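Putative succinylglutamate desuccinylase / aspartoacylase (Shewanella amazonensis, PDB 3FMC) is probably a zinc-dependent hydrolase acting on ester bonds, related to succinylglutamate desuccinylase and aspartoacylase, its own substrate being unestablished. Local coordinates at residues G151-L154 with A155-Q159; W114-E117 with H118-L121. One frame throughout, in Å; residues are numbered along the deposited sequence.

How the contacts relate
Both contacts are local, contact 1 between successive turns of a helix, contact 2 between a helix and the turn that follows it, and both fall within the range of the succinylglutamate desuccinylase/aspartoacylase catalytic domain. Contact 2 comes first along the chain, at the C-terminal end of helix 111-118; contact 1 lies inside helix 150-163. Their centres are about 28 Å apart and their nearest atoms about 14 Å apart, so they do not touch. Contact 2 meets the N-terminal part of helix 123-142 (Leu126, Ala129), contact 1 its C-terminal part (Cys138, Leu142). Contact 1 is buried, its centre about 15 Å from the centre of the chain; contact 2 is partly buried and about 32 Å out.

Contact 1: residues G151-L154 with A155-Q159; sequences GHRL and AVTLQ
Val156 lays its CG2 methyl over the imidazole of His152, one turn earlier in the same helix. The methyl carbon lies 3.5 Å from the ring centroid and 13° off the ring normal, a CH-pi contact onto the middle of the face. The ring reaches the Val156 methyl because chi1 (-163°) sets CG opposite the backbone N, next to the carbonyl carbon. Both ring nitrogens are engaged beyond the segments, ND1 with Glu103 O and NE2 with Arg141 NE, so this buried ring is held in its plane by polar bonds while the methyl covers one face. Replacing the imidazole by an alanine methyl is likely to leave Glu103 O and Arg141 NE without these partners and the Val156 methyl without its ring face. Also buried, Leu154 CD1 meets Leu158 CD1 at 4.0 Å, and the pair is backed by Val11 of strand 4-13 at Leu154 and by Tyr37 and Gln39 of strand 36-40 at Leu158.

The side carrying Arg153 and Thr157 is partly exposed, though Thr157 touches Val9, Val11 and Leu142. Looser is the Arg153 side chain: its CB points away from the next turn, it comes no nearer than 4.3 Å (CG to Thr157 OG1), and it packs on Gln354 of a second subunit. The backbone carbonyl of Arg153 is gripped twice: Thr157 OG1 donates to Arg153 O at 2.8 Å and Thr157 N donates to the same oxygen at 3.1 Å, from opposite faces of the carbonyl plane. Thr157 OG1 stands beside its own backbone N (chi1 -57°), which turns the hydroxyl back to the preceding turn. Such a hydroxyl bond to the carbonyl four residues back, beside the main-chain N-H bond, is a common use of threonine within an alpha-helix.

Contact 2: residues W114-E117 with H118-L121; sequences WYQE and HSHL
The C-terminal end of helix 111-118 runs here into a type I beta turn from His118 to Leu121, and a tryptophan-histidine offset stack joins Trp114 to His118, four residues on. The His118 ring lies over the indole of Trp114, its centroid 3.6 Å from that of the six-membered ring, with the planes 13° apart. His118 CG stands beside the backbone N (chi1 -60°), which brings the ring back along the helix; there ND1 donates to Trp114 O at 2.6 Å in a nearly straight bond, with the oxygen close to the imidazole plane. Stack and hydrogen bond together fix the rotation of the imidazole. The indole is held in turn by helix 123-142, where Thr133 OG1 bonds Trp114 NE1 and Phe130 meets the ring edge-to-face. His118 N donates to Tyr115 O at 3.0 Å from above the carbonyl plane, and weakly to Trp114 O, which ND1 grips as well. One residue on, Ser119 CB lies over the Tyr115 ring, 4.0 Å from its centroid, in a CH-pi contact. Ser119 OG donates to Gln116 O at 3.2 Å, and a water that donates to this oxygen lies 2.7 Å from His120 ND1, in the plane of that ring.

Contact 1: residues G151-L154 with A155-Q159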
loop_
_atom_site.group_PDB
_atom_site.type_symbol
_atom_site.label_atom_id
_atom_site.label_comp_id
_atom_site.label_asym_id
_atom_site.label_seq_id
_atom_site.Cartn_x
_atom_site.Cartn_y
_atom_site.Cartn_z
ATOM N N GLY C 151 6.497 -1.431 16.802
ATOM C CA GLY C 151 5.708 -0.317 17.355
ATOM C C GLY C 151 5.793 -0.288 18.872
ATOM O O GLY C 151 5.868 0.774 19.466
ATOM N N HIS C 152 5.823 -1.443 19.503
ATOM C CA HIS C 152 5.950 -1.475 20.967
ATOM C C HIS C 152 7.303 -0.948 21.414
ATOM O O HIS C 152 7.384 -0.222 22.436
ATOM C CB HIS C 152 5.684 -2.881 21.498
ATOM C CG HIS C 152 5.402 -2.956 22.964
ATOM N ND1 HIS C 152 4.338 -2.290 23.563
ATOM C CD2 HIS C 152 5.979 -3.703 23.933
ATOM C CE1 HIS C 152 4.297 -2.618 24.844
ATOM N NE2 HIS C 152 5.269 -3.486 25.091
ATOM N N ARG C 153 8.369 -1.273 20.684
ATOM C CA ARG C 153 9.677 -0.771 21.060
ATOM C C ARG C 153 9.646 0.755 20.976
ATOM O O ARG C 153 10.155 1.444 21.841
ATOM C CB ARG C 153 10.770 -1.339 20.182
ATOM C CG ARG C 153 12.126 -0.720 20.389
ATOM C CD ARG C 153 13.232 -1.468 19.629
ATOM N NE ARG C 153 13.370 -2.734 20.299
ATOM C CZ ARG C 153 14.114 -2.934 21.371
ATOM N NH1 ARG C 153 14.865 -1.965 21.882
ATOM N NH2 ARG C 153 14.093 -4.125 21.937
ATOM N N LEU C 154 9.060 1.292 19.918
ATOM C CA LEU C 154 8.992 2.744 19.807
ATOM C C LEU C 154 8.204 3.359 20.937
ATOM O O LEU C 154 8.684 4.281 21.610
ATOM C CB LEU C 154 8.355 3.152 18.479
ATOM C CG LEU C 154 7.996 4.625 18.250
ATOM C CD1 LEU C 154 9.223 5.529 18.179
ATOM C CD2 LEU C 154 7.066 4.822 17.009
ATOM N N ALA C 155 6.991 2.865 21.134
ATOM C CA ALA C 155 6.089 3.422 22.122
ATOM C C ALA C 155 6.647 3.373 23.529
ATOM O O ALA C 155 6.537 4.358 24.278
ATOM C CB ALA C 155 4.747 2.740 22.063
ATOM N N VAL C 156 7.250 2.241 23.885
ATOM C CA VAL C 156 7.800 2.045 25.218
ATOM C C VAL C 156 9.022 2.967 25.436
ATOM O O VAL C 156 9.194 3.501 26.529
ATOM C CB VAL C 156 8.067 0.533 25.542
ATOM C CG1 VAL C 156 8.760 0.397 26.873
ATOM C CG2 VAL C 156 6.766 -0.269 25.519
ATOM N N THR C 157 9.801 3.230 24.380
ATOM C CA THR C 157 10.952 4.157 24.463
ATOM C C THR C 157 10.451 5.593 24.710
ATOM O O THR C 157 10.968 6.303 25.605
ATOM C CB THR C 157 11.865 4.059 23.214
ATOM O OG1 THR C 157 12.309 2.688 23.081
ATOM C CG2 THR C 157 13.030 5.048 23.265
ATOM N N LEU C 158 9.423 6.008 23.953
ATOM C CA LEU C 158 8.789 7.324 24.174
ATOM C C LEU C 158 8.196 7.430 25.565
ATOM O O LEU C 158 8.379 8.433 26.252
ATOM C CB LEU C 158 7.672 7.543 23.144
ATOM C CG LEU C 158 8.134 7.651 21.674
ATOM C CD1 LEU C 158 6.969 7.653 20.691
ATOM C CD2 LEU C 158 8.980 8.872 21.492
ATOM N N GLN C 159 7.534 6.357 25.984
ATOM C CA GLN C 159 6.831 6.285 27.257
ATOM C C GLN C 159 7.755 6.443 28.427
ATOM O O GLN C 159 7.433 7.126 29.395
ATOM C CB GLN C 159 6.040 4.991 27.336
ATOM C CG GLN C 159 5.062 4.919 28.536
ATOM C CD GLN C 159 4.192 3.718 28.489
ATOM O OE1 GLN C 159 3.880 3.202 27.400
ATOM N NE2 GLN C 159 3.726 3.261 29.666
#

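Contact 2: residues W114-E117 with H118-L121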
loop_
_atom_site.group_PDB
_atom_site.type_symbol
_atom_site.label_atom_id
_atom_site.label_comp_id
_atom_site.label_asym_id
_atom_site.label_seq_id
_atom_site.Cartn_x
_atom_site.Cartn_y
_atom_site.Cartn_z
ATOM N N TRP C 114 1.074 -2.174 45.631
ATOM C CA TRP C 114 2.218 -1.269 45.595
ATOM C C TRP C 114 1.986 -0.146 46.613
ATOM O O TRP C 114 2.890 0.239 47.352
ATOM C CB TRP C 114 2.387 -0.655 44.196
ATOM C CG TRP C 114 3.629 0.138 44.049
ATOM C CD1 TRP C 114 4.794 -0.289 43.469
ATOM C CD2 TRP C 114 3.867 1.506 44.469
ATOM N NE1 TRP C 114 5.720 0.721 43.485
ATOM C CE2 TRP C 114 5.192 1.820 44.117
ATOM C CE3 TRP C 114 3.083 2.489 45.119
ATOM C CZ2 TRP C 114 5.760 3.061 44.370
ATOM C CZ3 TRP C 114 3.644 3.721 45.377
ATOM C CH2 TRP C 114 4.982 4.000 45.006
ATOM N N TYR C 115 0.763 0.404 46.618
ATOM C CA TYR C 115 0.457 1.476 47.569
ATOM C C TYR C 115 0.679 1.023 49.017
ATOM O O TYR C 115 1.362 1.704 49.793
ATOM C CB TYR C 115 -0.958 2.004 47.384
ATOM C CG TYR C 115 -1.285 3.049 48.407
ATOM C CD1 TYR C 115 -0.783 4.337 48.285
ATOM C CD2 TYR C 115 -2.080 2.742 49.511
ATOM C CE1 TYR C 115 -1.065 5.317 49.254
ATOM C CE2 TYR C 115 -2.365 3.697 50.485
ATOM C CZ TYR C 115 -1.864 4.988 50.343
ATOM O OH TYR C 115 -2.150 5.965 51.277
ATOM N N GLN C 116 0.106 -0.119 49.380
ATOM C CA GLN C 116 0.261 -0.627 50.757
ATOM C C GLN C 116 1.735 -0.747 51.140
ATOM O O GLN C 116 2.129 -0.342 52.237
ATOM C CB GLN C 116 -0.512 -1.938 50.976
ATOM C CG GLN C 116 -2.061 -1.742 50.920
ATOM C CD GLN C 116 -2.597 -0.659 51.910
ATOM O OE1 GLN C 116 -2.167 -0.573 53.065
ATOM N NE2 GLN C 116 -3.535 0.153 51.444
ATOM N N GLU C 117 2.549 -1.232 50.213
ATOM C CA GLU C 117 3.990 -1.402 50.449
ATOM C C GLU C 117 4.804 -0.120 50.530
ATOM O O GLU C 117 5.936 -0.143 50.993
ATOM C CB GLU C 117 4.565 -2.337 49.385
ATOM C CG GLU C 117 3.920 -3.727 49.463
ATOM C CD GLU C 117 4.408 -4.730 48.431
ATOM O OE1 GLU C 117 5.044 -4.329 47.422
ATOM O OE2 GLU C 117 4.117 -5.938 48.642
ATOM N N HIS C 118 4.248 1.004 50.077
ATOM C CA HIS C 118 4.954 2.284 50.144
ATOM C C HIS C 118 4.197 3.345 50.952
ATOM O O HIS C 118 4.660 4.482 51.065
ATOM C CB HIS C 118 5.171 2.825 48.723
ATOM C CG HIS C 118 5.978 1.920 47.854
ATOM N ND1 HIS C 118 5.444 0.797 47.263
ATOM C CD2 HIS C 118 7.283 1.968 47.485
ATOM C CE1 HIS C 118 6.396 0.185 46.568
ATOM N NE2 HIS C 118 7.517 0.877 46.684
ATOM N N SER C 119 3.050 2.982 51.530
ATOM C CA SER C 119 2.176 3.990 52.173
ATOM C C SER C 119 2.809 4.721 53.362
ATOM O O SER C 119 2.393 5.825 53.699
ATOM C CB SER C 119 0.824 3.391 52.572
ATOM O OG SER C 119 0.974 2.355 53.503
ATOM N N HIS C 120 3.828 4.110 53.964
ATOM C CA HIS C 120 4.550 4.712 55.088
ATOM C C HIS C 120 5.452 5.852 54.655
ATOM O O HIS C 120 5.927 6.623 55.495
ATOM C CB HIS C 120 5.404 3.660 55.757
ATOM C CG HIS C 120 6.485 3.121 54.877
ATOM N ND1 HIS C 120 6.284 2.067 54.013
ATOM C CD2 HIS C 120 7.774 3.500 54.719
ATOM C CE1 HIS C 120 7.409 1.817 53.366
ATOM N NE2 HIS C 120 8.329 2.667 53.782
ATOM N N LEU C 121 5.701 5.963 53.353
ATOM C CA LEU C 121 6.535 7.034 52.809
ATOM C C LEU C 121 5.789 8.337 52.741
ATOM O O LEU C 121 4.577 8.345 52.593
ATOM C CB LEU C 121 7.006 6.672 51.390
ATOM C CG LEU C 121 7.875 5.421 51.283
ATOM C CD1 LEU C 121 8.223 5.150 49.821
ATOM C CD2 LEU C 121 9.128 5.647 52.100
HETATM O O HOH W 1 4.164 0.357 54.127
#